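Local coordinates for protein (R)-S-adenosyl-L-methionine hydrolase (Thermus thermophilus, PDB 2CW5) that hydrolyses S-adenosyl-L-methionine to adenosine and L-methionine as a homotrimer, without chlorinase or fluorinase activity, at residues C[5-10]-C[38-43]; C[207-212]-C[221-226]; C[105-110]-C[150-155]; C[168-173]-C[188-193]. All coordinates share one frame; numbering follows the deposited sequence.

How the contacts relate
Contacts 1 and 3 belong to the N-terminal domain and reach the same mixed sheet, contact 1 at strand 4-8 and contact 3 at strand 107-110, with centres about 24 Å apart. Contacts 2 and 4 reach the antiparallel sheet of the C-terminal domain, centres about 15 Å apart, and touch, Leu225 CD1 lying 3.6 Å from Leu192 O. Contact 1 holds Asp9, which probably binds adenosine, and Gln43, whose side chain is about 6 Å from that of Asp70. In contact 2, the nearest side-chain atoms of Tyr224 and Glu232, which probably binds S-adenosyl-L-methionine, are about 3 Å apart. Contacts 2 and 3 are farthest apart, about 43 Å between centres, on opposite sides of the chain's centre.

Contact 1 (C[5-10]-C[38-43]); sequences YFLSDF and HALPPQ
His38 turns the edge of its imidazole to the face of Phe6, a T-shaped stack with planes at 68° in which its CE1 sits over the centre of the phenyl ring, 3.3 Å from Phe6 CD2. At the imidazole's own edge, near its plane, Ser8 OG is hydrogen-bonded to His38 ND1 (2.7 Å); the proton may sit on either atom. The same hydroxyl accepts from Phe10 N at 3.1 Å, an ST turn that bends the chain as the strand ends, and Ser8 CB lies over the Phe10 ring. With Asp35 OD1 bonded to His38 NE2, both ring nitrogens are engaged and the rotation of the imidazole is fixed. Asp9, which as in relatives probably binds adenosine, takes Gln43 N on the anti lone pair of OD2 (2.8 Å, 175° at the hydrogen). Water 1 donates to both Asp9 O and Leu40 O. Leu40 CD1 meets Leu7 CD2 at 3.7 Å, the two side chains crossing at about a right angle. Strand 4-8 runs between strands 34-37 and 64-68; helix 16-24 packs on Phe6 and His38, helix 45-55 on Leu7 and Leu40, and Leu12 of a neighbouring subunit on His38.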
loop_
_atom_site.group_PDB
_atom_site.type_symbol
_atom_site.label_atom_id
_atom_site.label_comp_id
_atom_site.label_asym_id
_atom_site.label_seq_id
_atom_site.Cartn_x
_atom_site.Cartn_y
_atom_site.Cartn_z
ATOM N N TYR C 5 4.338 10.931 -11.815
ATOM C CA TYR C 5 4.151 9.493 -11.644
ATOM C C TYR C 5 5.273 9.046 -10.719
ATOM O O TYR C 5 6.450 9.339 -10.959
ATOM C CB TYR C 5 4.195 8.796 -13.001
ATOM C CG TYR C 5 2.911 9.029 -13.776
ATOM C CD1 TYR C 5 1.820 8.166 -13.630
ATOM C CD2 TYR C 5 2.754 10.155 -14.586
ATOM C CE1 TYR C 5 0.601 8.423 -14.270
ATOM C CE2 TYR C 5 1.536 10.424 -15.231
ATOM C CZ TYR C 5 0.467 9.554 -15.064
ATOM O OH TYR C 5 -0.736 9.816 -15.682
ATOM N N PHE C 6 4.892 8.322 -9.673
ATOM C CA PHE C 6 5.814 7.903 -8.623
ATOM C C PHE C 6 6.018 6.392 -8.444
ATOM O O PHE C 6 5.060 5.627 -8.274
ATOM C CB PHE C 6 5.301 8.564 -7.326
ATOM C CG PHE C 6 6.196 8.412 -6.130
ATOM C CD1 PHE C 6 7.545 8.098 -6.263
ATOM C CD2 PHE C 6 5.671 8.608 -4.849
ATOM C CE1 PHE C 6 8.361 7.978 -5.136
ATOM C CE2 PHE C 6 6.475 8.491 -3.714
ATOM C CZ PHE C 6 7.824 8.174 -3.858
ATOM N N LEU C 7 7.278 5.970 -8.500
ATOM C CA LEU C 7 7.629 4.572 -8.300
ATOM C C LEU C 7 8.737 4.495 -7.257
ATOM O O LEU C 7 9.612 5.356 -7.209
ATOM C CB LEU C 7 8.112 3.930 -9.608
ATOM C CG LEU C 7 8.540 2.456 -9.515
ATOM C CD1 LEU C 7 8.235 1.738 -10.833
ATOM C CD2 LEU C 7 10.031 2.363 -9.174
ATOM N N SER C 8 8.693 3.477 -6.405
ATOM C CA SER C 8 9.739 3.324 -5.402
ATOM C C SER C 8 9.747 1.909 -4.863
ATOM O O SER C 8 8.911 1.090 -5.236
ATOM C CB SER C 8 9.506 4.279 -4.231
ATOM O OG SER C 8 8.522 3.755 -3.350
ATOM N N ASP C 9 10.711 1.629 -3.989
ATOM C CA ASP C 9 10.790 0.332 -3.333
ATOM C C ASP C 9 10.627 0.598 -1.833
ATOM O O ASP C 9 11.078 -0.189 -1.005
ATOM C CB ASP C 9 12.142 -0.339 -3.605
ATOM C CG ASP C 9 13.316 0.433 -3.012
ATOM O OD1 ASP C 9 13.123 1.591 -2.591
ATOM O OD2 ASP C 9 14.438 -0.121 -2.975
ATOM N N PHE C 10 9.977 1.714 -1.497
ATOM C CA PHE C 10 9.776 2.104 -0.098
ATOM C C PHE C 10 8.910 1.141 0.712
ATOM O O PHE C 10 8.997 1.118 1.934
ATOM C CB PHE C 10 9.174 3.514 0.006
ATOM C CG PHE C 10 10.078 4.613 -0.491
ATOM C CD1 PHE C 10 11.437 4.389 -0.697
ATOM C CD2 PHE C 10 9.568 5.886 -0.731
ATOM C CE1 PHE C 10 12.277 5.420 -1.132
ATOM C CE2 PHE C 10 10.398 6.922 -1.166
ATOM C CZ PHE C 10 11.754 6.687 -1.366
ATOM N N HIS C 38 5.029 0.709 -5.434
ATOM C CA HIS C 38 5.813 1.006 -4.239
ATOM C C HIS C 38 6.177 -0.240 -3.435
ATOM O O HIS C 38 7.049 -0.194 -2.565
ATOM C CB HIS C 38 5.059 1.997 -3.335
ATOM C CG HIS C 38 4.920 3.366 -3.927
ATOM N ND1 HIS C 38 6.008 4.143 -4.261
ATOM C CD2 HIS C 38 3.825 4.067 -4.306
ATOM C CE1 HIS C 38 5.591 5.262 -4.826
ATOM N NE2 HIS C 38 4.269 5.240 -4.866
ATOM N N ALA C 39 5.508 -1.351 -3.720
ATOM C CA ALA C 39 5.774 -2.598 -3.011
ATOM C C ALA C 39 6.755 -3.477 -3.784
ATOM O O ALA C 39 6.622 -4.696 -3.795
ATOM C CB ALA C 39 4.463 -3.355 -2.768
ATOM N N LEU C 40 7.733 -2.853 -4.432
ATOM C CA LEU C 40 8.733 -3.587 -5.207
ATOM C C LEU C 40 9.847 -4.093 -4.298
ATOM O O LEU C 40 10.149 -3.476 -3.275
ATOM C CB LEU C 40 9.340 -2.682 -6.286
ATOM C CG LEU C 40 8.378 -2.097 -7.325
ATOM C CD1 LEU C 40 9.135 -1.139 -8.229
ATOM C CD2 LEU C 40 7.741 -3.217 -8.139
ATOM N N PRO C 41 10.482 -5.221 -4.663
ATOM C CA PRO C 41 11.561 -5.748 -3.823
ATOM C C PRO C 41 12.634 -4.684 -3.608
ATOM O O PRO C 41 13.079 -4.032 -4.554
ATOM C CB PRO C 41 12.072 -6.944 -4.626
ATOM C CG PRO C 41 10.849 -7.403 -5.368
ATOM C CD PRO C 41 10.244 -6.095 -5.826
ATOM N N PRO C 42 13.052 -4.478 -2.351
ATOM C CA PRO C 42 14.078 -3.473 -2.063
ATOM C C PRO C 42 15.343 -3.643 -2.898
ATOM O O PRO C 42 15.830 -4.760 -3.085
ATOM C CB PRO C 42 14.326 -3.663 -0.569
ATOM C CG PRO C 42 12.969 -4.062 -0.070
ATOM C CD PRO C 42 12.540 -5.076 -1.106
ATOM N N GLN C 43 15.857 -2.527 -3.410
ATOM C CA GLN C 43 17.068 -2.503 -4.229
ATOM C C GLN C 43 17.012 -3.286 -5.544
ATOM O O GLN C 43 18.012 -3.346 -6.257
ATOM C CB GLN C 43 18.268 -3.010 -3.423
ATOM C CG GLN C 43 18.606 -2.193 -2.188
ATOM C CD GLN C 43 19.932 -2.609 -1.571
ATOM O OE1 GLN C 43 20.975 -2.569 -2.228
ATOM N NE2 GLN C 43 19.896 -3.016 -0.304
HETATM O O HOH W 1 9.106 -2.698 -0.849
#

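Contact 2 (C[207-212]-C[221-226]); sequences VPVRRT and PVAYLG
Val209 and Ala223 are joined by a parallel backbone bridge, with two hydrogen bonds running between the two segments. Ala223 N donates to Pro208 O (2.9 Å, 170° at the hydrogen). Ala223 O in turn receives Arg210 N at 2.7 Å, and a CA-H...O contact from Val209 CA at 3.1 Å, so one carbonyl oxygen is approached by two groups of the 207-212 segment. Residues 207-210 and 221-224 run in broadly the same direction, 46° apart. Strands 205-208 and 221-225 are the outermost of the seven-stranded antiparallel sheet within this chain, and this single bridge brings its two ends together, in keeping with the barrel character of the C-terminal domain.

Apolar contacts flank the bridge. Val207 CG1 reaches across to Val222 CA and Ala223 N and lies 4.0 Å from Ala223 CB. That methyl is also met by Val209 CG2 at 3.9 Å, so Ala223 CB touches a branch of both Val207 and Val209. Val200 of strand 199-202 packs against both Val207 and Ala223. Val222 CG2 meets Arg210 CB at 3.9 Å, the two side chains roughly perpendicular.

Polar side chains act at the margin. The Arg210 chain bends at CG (chi2 -68°) and folds back, bringing NH1 to Val209 O at 2.7 Å; the oxygen lies in the guanidinium plane, but the nitrogen stands above the carbonyl plane. Tyr224 sets CB against Arg210 O, while its ring packs edge-to-face with Phe213 and its OH makes a weak hydrogen bond to Glu232, which probably binds S-adenosyl-L-methionine.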
loop_
_atom_site.group_PDB
_atom_site.type_symbol
_atom_site.label_atom_id
_atom_site.label_comp_id
_atom_site.label_asym_id
_atom_site.label_seq_id
_atom_site.Cartn_x
_atom_site.Cartn_y
_atom_site.Cartn_z
ATOM N N VAL C 207 10.228 -25.402 -22.483
ATOM C CA VAL C 207 8.883 -24.888 -22.259
ATOM C C VAL C 207 8.201 -24.523 -23.574
ATOM O O VAL C 207 8.765 -23.806 -24.398
ATOM C CB VAL C 207 8.927 -23.646 -21.342
ATOM C CG1 VAL C 207 7.527 -23.094 -21.126
ATOM C CG2 VAL C 207 9.571 -24.016 -20.005
ATOM N N PRO C 208 6.976 -25.026 -23.793
ATOM C CA PRO C 208 6.246 -24.727 -25.026
ATOM C C PRO C 208 5.690 -23.307 -25.048
ATOM O O PRO C 208 5.240 -22.786 -24.028
ATOM C CB PRO C 208 5.140 -25.777 -25.029
ATOM C CG PRO C 208 4.836 -25.921 -23.572
ATOM C CD PRO C 208 6.223 -25.984 -22.961
ATOM N N VAL C 209 5.732 -22.689 -26.221
ATOM C CA VAL C 209 5.217 -21.342 -26.394
ATOM C C VAL C 209 3.778 -21.467 -26.879
ATOM O O VAL C 209 3.491 -22.255 -27.778
ATOM C CB VAL C 209 6.037 -20.565 -27.437
ATOM C CG1 VAL C 209 5.464 -19.172 -27.618
ATOM C CG2 VAL C 209 7.491 -20.495 -27.002
ATOM N N ARG C 210 2.878 -20.696 -26.280
ATOM C CA ARG C 210 1.471 -20.740 -26.656
ATOM C C ARG C 210 0.833 -19.356 -26.644
ATOM O O ARG C 210 1.434 -18.388 -26.179
ATOM C CB ARG C 210 0.706 -21.665 -25.703
ATOM C CG ARG C 210 1.038 -23.144 -25.859
ATOM C CD ARG C 210 0.527 -23.682 -27.192
ATOM N NE ARG C 210 0.758 -25.118 -27.347
ATOM C CZ ARG C 210 1.952 -25.674 -27.525
ATOM N NH1 ARG C 210 3.040 -24.919 -27.574
ATOM N NH2 ARG C 210 2.057 -26.989 -27.658
ATOM N N ARG C 211 -0.387 -19.270 -27.167
ATOM C CA ARG C 211 -1.118 -18.010 -27.210
ATOM C C ARG C 211 -2.290 -18.070 -26.239
ATOM O O ARG C 211 -2.564 -17.111 -25.517
ATOM C CB ARG C 211 -1.641 -17.735 -28.621
ATOM C CG ARG C 211 -0.561 -17.566 -29.673
ATOM C CD ARG C 211 -1.141 -16.952 -30.938
ATOM N NE ARG C 211 -0.119 -16.690 -31.946
ATOM C CZ ARG C 211 -0.324 -15.976 -33.049
ATOM N NH1 ARG C 211 -1.515 -15.446 -33.291
ATOM N NH2 ARG C 211 0.668 -15.791 -33.912
ATOM N N THR C 212 -2.981 -19.206 -26.235
ATOM C CA THR C 212 -4.121 -19.410 -25.351
ATOM C C THR C 212 -3.779 -20.468 -24.308
ATOM O O THR C 212 -3.007 -21.389 -24.576
ATOM C CB THR C 212 -5.368 -19.859 -26.138
ATOM O OG1 THR C 212 -6.461 -20.047 -25.232
ATOM C CG2 THR C 212 -5.093 -21.161 -26.879
ATOM N N PRO C 221 4.297 -25.324 -16.814
ATOM C CA PRO C 221 4.937 -24.098 -17.308
ATOM C C PRO C 221 4.608 -23.820 -18.775
ATOM O O PRO C 221 4.494 -24.742 -19.579
ATOM C CB PRO C 221 6.413 -24.392 -17.116
ATOM C CG PRO C 221 6.476 -25.838 -17.520
ATOM C CD PRO C 221 5.266 -26.438 -16.809
ATOM N N VAL C 222 4.476 -22.546 -19.123
ATOM C CA VAL C 222 4.167 -22.165 -20.495
ATOM C C VAL C 222 4.792 -20.811 -20.830
ATOM O O VAL C 222 4.902 -19.939 -19.964
ATOM C CB VAL C 222 2.635 -22.096 -20.706
ATOM C CG1 VAL C 222 2.031 -21.051 -19.779
ATOM C CG2 VAL C 222 2.316 -21.786 -22.161
ATOM N N ALA C 223 5.208 -20.647 -22.082
ATOM C CA ALA C 223 5.814 -19.398 -22.538
ATOM C C ALA C 223 4.854 -18.695 -23.497
ATOM O O ALA C 223 4.121 -19.346 -24.246
ATOM C CB ALA C 223 7.142 -19.679 -23.232
ATOM N N TYR C 224 4.871 -17.366 -23.473
ATOM C CA TYR C 224 3.987 -16.565 -24.317
ATOM C C TYR C 224 4.520 -15.141 -24.387
ATOM O O TYR C 224 5.341 -14.741 -23.559
ATOM C CB TYR C 224 2.586 -16.543 -23.702
ATOM C CG TYR C 224 2.591 -16.017 -22.283
ATOM C CD1 TYR C 224 2.497 -14.649 -22.023
ATOM C CD2 TYR C 224 2.784 -16.877 -21.203
ATOM C CE1 TYR C 224 2.604 -14.153 -20.729
ATOM C CE2 TYR C 224 2.894 -16.391 -19.902
ATOM C CZ TYR C 224 2.806 -15.029 -19.673
ATOM O OH TYR C 224 2.947 -14.540 -18.394
ATOM N N LEU C 225 4.054 -14.370 -25.366
ATOM C CA LEU C 225 4.496 -12.987 -25.472
ATOM C C LEU C 225 3.667 -12.199 -24.466
ATOM O O LEU C 225 2.438 -12.213 -24.515
ATOM C CB LEU C 225 4.272 -12.439 -26.883
ATOM C CG LEU C 225 4.953 -11.092 -27.150
ATOM C CD1 LEU C 225 6.467 -11.275 -27.131
ATOM C CD2 LEU C 225 4.505 -10.538 -28.491
ATOM N N GLY C 226 4.351 -11.525 -23.550
ATOM C CA GLY C 226 3.675 -10.763 -22.518
ATOM C C GLY C 226 3.096 -9.425 -22.935
ATOM O O GLY C 226 3.302 -8.952 -24.050
#

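Contact 3 (C[105-110]-C[150-155]); sequences PRRAFL and PPEGLG
Phe109 lays one face of its ring over Pro151, with CE2 3.4 Å from Pro151 CB and CZ 3.8 Å from Pro151 CG. The proline and the phenylalanine cross obliquely, and the overlap continues along the backbone: Glu152 N lies over the same face as Pro151 CB, nearer the rim. Phe109 CE1 comes 3.7 Å from Glu152 CA. Gly155 O approaches from another direction, at the edge of the ring and near its plane, 3.8 Å from Phe109 CD1. The chi1 of -62° sets the ring anti to its own carbonyl carbon and beside the backbone N, facing the 150-155 turn.

Arg107, two residues earlier on the same side of strand 107-110, covers the ring's edge: NH1 lies in the plane of the phenyl ring, and Phe109 CZ sits over one face of the guanidinium, offset toward the rim, while Arg107 NH2 reaches Pro151 CG at 3.7 Å. Arg107 NH1 and Glu152 OE1 are 4.2 Å apart, opposite charges beyond salt-bridge distance whose attraction is probably modest. Arg106 and Arg107 both face Leu83 of strand 79-83, a classic beta bulge where strand 107-110 begins. The 3-10 turn 151-153 follows helix 133-147 and precedes strand 157-158, at one end of the mixed sheet within this chain; Pro151 also touches Leu83, and Leu154 N is hydrogen-bonded to Pro151 O at 2.8 Å.

At the far end of the strand the backbones themselves meet. Gly155, with no side chain, brings its CA directly against Leu110 O in a CA-H...O contact of 3.1 Å. Leu154 points toward the strand and also packs on Ala81 of strand 79-83 and on Ala141, His144 and Leu145 of helix 133-147.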
loop_
_atom_site.group_PDB
_atom_site.type_symbol
_atom_site.label_atom_id
_atom_site.label_comp_id
_atom_site.label_asym_id
_atom_site.label_seq_id
_atom_site.Cartn_x
_atom_site.Cartn_y
_atom_site.Cartn_z
ATOM N N PRO C 105 17.027 10.186 -23.264
ATOM C CA PRO C 105 17.105 11.586 -22.839
ATOM C C PRO C 105 18.044 12.437 -23.686
ATOM O O PRO C 105 19.045 11.951 -24.216
ATOM C CB PRO C 105 17.557 11.481 -21.383
ATOM C CG PRO C 105 18.362 10.231 -21.369
ATOM C CD PRO C 105 17.534 9.287 -22.212
ATOM N N ARG C 106 17.699 13.713 -23.809
ATOM C CA ARG C 106 18.493 14.663 -24.577
ATOM C C ARG C 106 19.382 15.468 -23.632
ATOM O O ARG C 106 20.486 15.871 -24.000
ATOM C CB ARG C 106 17.566 15.605 -25.350
ATOM C CG ARG C 106 16.679 14.905 -26.367
ATOM C CD ARG C 106 17.441 14.562 -27.640
ATOM N NE ARG C 106 17.787 15.764 -28.397
ATOM C CZ ARG C 106 18.424 15.762 -29.564
ATOM N NH1 ARG C 106 18.794 14.614 -30.122
ATOM N NH2 ARG C 106 18.690 16.908 -30.177
ATOM N N ARG C 107 18.898 15.697 -22.414
ATOM C CA ARG C 107 19.652 16.447 -21.411
ATOM C C ARG C 107 19.517 15.828 -20.024
ATOM O O ARG C 107 18.505 15.207 -19.712
ATOM C CB ARG C 107 19.173 17.903 -21.358
ATOM C CG ARG C 107 19.507 18.713 -22.599
ATOM C CD ARG C 107 19.279 20.195 -22.356
ATOM N NE ARG C 107 17.873 20.512 -22.138
ATOM C CZ ARG C 107 17.440 21.679 -21.671
ATOM N NH1 ARG C 107 18.308 22.636 -21.372
ATOM N NH2 ARG C 107 16.141 21.889 -21.502
ATOM N N ALA C 108 20.546 16.000 -19.198
ATOM C CA ALA C 108 20.548 15.473 -17.835
ATOM C C ALA C 108 21.117 16.539 -16.908
ATOM O O ALA C 108 21.940 17.357 -17.329
ATOM C CB ALA C 108 21.389 14.208 -17.758
ATOM N N PHE C 109 20.684 16.523 -15.649
ATOM C CA PHE C 109 21.128 17.506 -14.666
ATOM C C PHE C 109 21.373 16.893 -13.291
ATOM O O PHE C 109 20.674 15.967 -12.881
ATOM C CB PHE C 109 20.070 18.603 -14.518
ATOM C CG PHE C 109 19.813 19.381 -15.776
ATOM C CD1 PHE C 109 20.494 20.566 -16.027
ATOM C CD2 PHE C 109 18.892 18.926 -16.712
ATOM C CE1 PHE C 109 20.260 21.288 -17.194
ATOM C CE2 PHE C 109 18.654 19.637 -17.880
ATOM C CZ PHE C 109 19.338 20.821 -18.122
ATOM N N LEU C 110 22.369 17.420 -12.583
ATOM C CA LEU C 110 22.673 16.959 -11.232
ATOM C C LEU C 110 21.644 17.633 -10.333
ATOM O O LEU C 110 21.345 18.810 -10.516
ATOM C CB LEU C 110 24.082 17.395 -10.817
ATOM C CG LEU C 110 25.143 16.304 -10.683
ATOM C CD1 LEU C 110 24.770 15.360 -9.544
ATOM C CD2 LEU C 110 25.266 15.548 -11.996
ATOM N N PRO C 150 12.425 25.693 -15.249
ATOM C CA PRO C 150 13.582 25.226 -16.023
ATOM C C PRO C 150 14.461 24.194 -15.327
ATOM O O PRO C 150 14.780 24.326 -14.148
ATOM C CB PRO C 150 14.335 26.519 -16.322
ATOM C CG PRO C 150 14.038 27.356 -15.128
ATOM C CD PRO C 150 12.556 27.129 -14.946
ATOM N N PRO C 151 14.871 23.149 -16.062
ATOM C CA PRO C 151 15.717 22.093 -15.501
ATOM C C PRO C 151 17.061 22.593 -14.975
ATOM O O PRO C 151 17.550 22.107 -13.956
ATOM C CB PRO C 151 15.861 21.112 -16.665
ATOM C CG PRO C 151 15.751 21.993 -17.865
ATOM C CD PRO C 151 14.609 22.903 -17.492
ATOM N N GLU C 152 17.653 23.567 -15.663
ATOM C CA GLU C 152 18.937 24.113 -15.234
ATOM C C GLU C 152 18.839 24.706 -13.832
ATOM O O GLU C 152 19.854 24.968 -13.188
ATOM C CB GLU C 152 19.436 25.182 -16.216
ATOM C CG GLU C 152 18.413 26.245 -16.581
ATOM C CD GLU C 152 17.697 25.939 -17.882
ATOM O OE1 GLU C 152 17.098 24.849 -17.992
ATOM O OE2 GLU C 152 17.731 26.791 -18.798
ATOM N N GLY C 153 17.614 24.917 -13.363
ATOM C CA GLY C 153 17.424 25.458 -12.031
ATOM C C GLY C 153 17.619 24.395 -10.961
ATOM O O GLY C 153 17.633 24.699 -9.773
ATOM N N LEU C 154 17.781 23.145 -11.386
ATOM C CA LEU C 154 17.965 22.027 -10.462
ATOM C C LEU C 154 19.401 21.848 -9.994
ATOM O O LEU C 154 19.648 21.517 -8.833
ATOM C CB LEU C 154 17.503 20.729 -11.120
ATOM C CG LEU C 154 16.022 20.623 -11.469
ATOM C CD1 LEU C 154 15.790 19.389 -12.338
ATOM C CD2 LEU C 154 15.209 20.545 -10.182
ATOM N N GLY C 155 20.342 22.052 -10.909
ATOM C CA GLY C 155 21.748 21.897 -10.591
ATOM C C GLY C 155 22.561 21.935 -11.871
ATOM O O GLY C 155 22.017 22.256 -12.925
#

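Contact 4 (C[168-173]-C[188-193]); sequences LALTEG and ITTLLR
Thr190, Leu192 and Glu172 have the most surface buried here, and each meets the opposite segment differently. Thr190 does so at both ends of its residue. Thr190 O accepts Thr171 N at 3.0 Å and also a CA-H...O contact from Leu170 CA. Thr190 CB packs 3.3 Å from Ala169 O; a chi1 of 55° places OG1 between the backbone N and the carbonyl carbon, where water 2 links it to Ala169 O and Glu177 N provides a further hydrogen bond.

Leu192 closes the single bridge between Thr171 and Leu191: its N donates to Thr171 O at 2.8 Å. In its side chain, Leu192 CD1 lies 4.0 Å from Leu170 CB and 3.8 Å from Thr171 N.

Glu172, extended beyond CG, runs alongside Arg193 at a slant, Glu172 CG meeting Arg193 CD at 4.1 Å, so methylene packing joins the pair. Just beyond, Thr171 OG1 accepts Gly173 N in an ST turn, where Leu191 CD2 rests 3.7 Å from Gly173 CA.

Residues 168-173 lie alongside residues 190-192, just past the end of strand 187-189, before the chain enters strand 175-181. Leu191 packs on strands 231-235 and 251-254, while Leu170 touches Phe53, joining this part of the C-terminal sheet to helix 45-55 of the N-terminal domain.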
loop_
_atom_site.group_PDB
_atom_site.type_symbol
_atom_site.label_atom_id
_atom_site.label_comp_id
_atom_site.label_asym_id
_atom_site.label_seq_id
_atom_site.Cartn_x
_atom_site.Cartn_y
_atom_site.Cartn_z
ATOM N N LEU C 168 21.210 -4.518 -20.025
ATOM C CA LEU C 168 19.994 -5.191 -20.467
ATOM C C LEU C 168 19.772 -4.961 -21.955
ATOM O O LEU C 168 19.652 -3.824 -22.405
ATOM C CB LEU C 168 18.789 -4.663 -19.687
ATOM C CG LEU C 168 18.906 -4.693 -18.161
ATOM C CD1 LEU C 168 17.708 -3.982 -17.539
ATOM C CD2 LEU C 168 18.994 -6.133 -17.684
ATOM N N ALA C 169 19.717 -6.042 -22.721
ATOM C CA ALA C 169 19.508 -5.921 -24.153
ATOM C C ALA C 169 18.310 -6.745 -24.595
ATOM O O ALA C 169 18.279 -7.960 -24.404
ATOM C CB ALA C 169 20.755 -6.376 -24.899
ATOM N N LEU C 170 17.313 -6.083 -25.171
ATOM C CA LEU C 170 16.144 -6.803 -25.665
ATOM C C LEU C 170 16.572 -7.320 -27.031
ATOM O O LEU C 170 17.315 -6.646 -27.748
ATOM C CB LEU C 170 14.945 -5.861 -25.789
ATOM C CG LEU C 170 14.648 -5.085 -24.503
ATOM C CD1 LEU C 170 13.417 -4.214 -24.712
ATOM C CD2 LEU C 170 14.436 -6.065 -23.336
ATOM N N THR C 171 16.121 -8.510 -27.402
ATOM C CA THR C 171 16.542 -9.063 -28.684
ATOM C C THR C 171 15.585 -10.091 -29.255
ATOM O O THR C 171 14.829 -10.729 -28.524
ATOM C CB THR C 171 17.952 -9.707 -28.555
ATOM O OG1 THR C 171 18.208 -10.557 -29.677
ATOM C CG2 THR C 171 18.048 -10.527 -27.280
ATOM N N GLU C 172 15.626 -10.247 -30.575
ATOM C CA GLU C 172 14.776 -11.217 -31.241
ATOM C C GLU C 172 15.279 -12.612 -30.886
ATOM O O GLU C 172 14.560 -13.602 -31.026
ATOM C CB GLU C 172 14.824 -11.014 -32.757
ATOM C CG GLU C 172 13.886 -11.931 -33.520
ATOM C CD GLU C 172 13.892 -11.655 -35.005
ATOM O OE1 GLU C 172 14.975 -11.744 -35.621
ATOM O OE2 GLU C 172 12.814 -11.346 -35.552
ATOM N N GLY C 173 16.522 -12.683 -30.424
ATOM C CA GLY C 173 17.086 -13.963 -30.039
ATOM C C GLY C 173 18.062 -14.561 -31.032
ATOM O O GLY C 173 18.677 -13.834 -31.814
ATOM N N ILE C 188 10.119 -12.780 -16.594
ATOM C CA ILE C 188 10.118 -11.873 -17.735
ATOM C C ILE C 188 11.486 -12.031 -18.391
ATOM O O ILE C 188 12.509 -11.937 -17.709
ATOM C CB ILE C 188 9.968 -10.397 -17.289
ATOM C CG1 ILE C 188 8.757 -10.241 -16.364
ATOM C CG2 ILE C 188 9.855 -9.500 -18.513
ATOM C CD1 ILE C 188 7.420 -10.597 -17.000
ATOM N N THR C 189 11.516 -12.274 -19.699
ATOM C CA THR C 189 12.785 -12.440 -20.394
ATOM C C THR C 189 13.056 -11.241 -21.289
ATOM O O THR C 189 12.208 -10.358 -21.431
ATOM C CB THR C 189 12.808 -13.714 -21.268
ATOM O OG1 THR C 189 12.063 -13.486 -22.470
ATOM C CG2 THR C 189 12.199 -14.899 -20.504
ATOM N N THR C 190 14.244 -11.217 -21.880
ATOM C CA THR C 190 14.650 -10.132 -22.764
ATOM C C THR C 190 14.307 -10.440 -24.223
ATOM O O THR C 190 14.629 -9.661 -25.122
ATOM C CB THR C 190 16.173 -9.880 -22.657
ATOM O OG1 THR C 190 16.877 -11.104 -22.916
ATOM C CG2 THR C 190 16.538 -9.371 -21.272
ATOM N N LEU C 191 13.660 -11.578 -24.461
ATOM C CA LEU C 191 13.289 -11.971 -25.820
ATOM C C LEU C 191 12.077 -11.204 -26.343
ATOM O O LEU C 191 11.074 -11.064 -25.646
ATOM C CB LEU C 191 13.006 -13.475 -25.879
ATOM C CG LEU C 191 14.224 -14.381 -25.710
ATOM C CD1 LEU C 191 13.785 -15.834 -25.760
ATOM C CD2 LEU C 191 15.234 -14.090 -26.820
ATOM N N LEU C 192 12.176 -10.723 -27.581
ATOM C CA LEU C 192 11.093 -9.962 -28.204
ATOM C C LEU C 192 10.123 -10.809 -29.018
ATOM O O LEU C 192 9.075 -10.324 -29.446
ATOM C CB LEU C 192 11.679 -8.866 -29.094
ATOM C CG LEU C 192 12.380 -7.764 -28.302
ATOM C CD1 LEU C 192 13.216 -6.903 -29.239
ATOM C CD2 LEU C 192 11.332 -6.929 -27.561
ATOM N N ARG C 193 10.461 -12.071 -29.249
ATOM C CA ARG C 193 9.552 -12.908 -30.009
ATOM C C ARG C 193 9.269 -14.236 -29.320
ATOM O O ARG C 193 10.099 -14.761 -28.575
ATOM C CB ARG C 193 10.087 -13.146 -31.425
ATOM C CG ARG C 193 11.050 -14.302 -31.566
ATOM C CD ARG C 193 11.029 -14.817 -32.998
ATOM N NE ARG C 193 11.723 -16.092 -33.138
ATOM C CZ ARG C 193 11.695 -16.839 -34.237
ATOM N NH1 ARG C 193 11.002 -16.437 -35.296
ATOM N NH2 ARG C 193 12.357 -17.989 -34.278
HETATM O O HOH W 2 19.296 -10.368 -23.685
#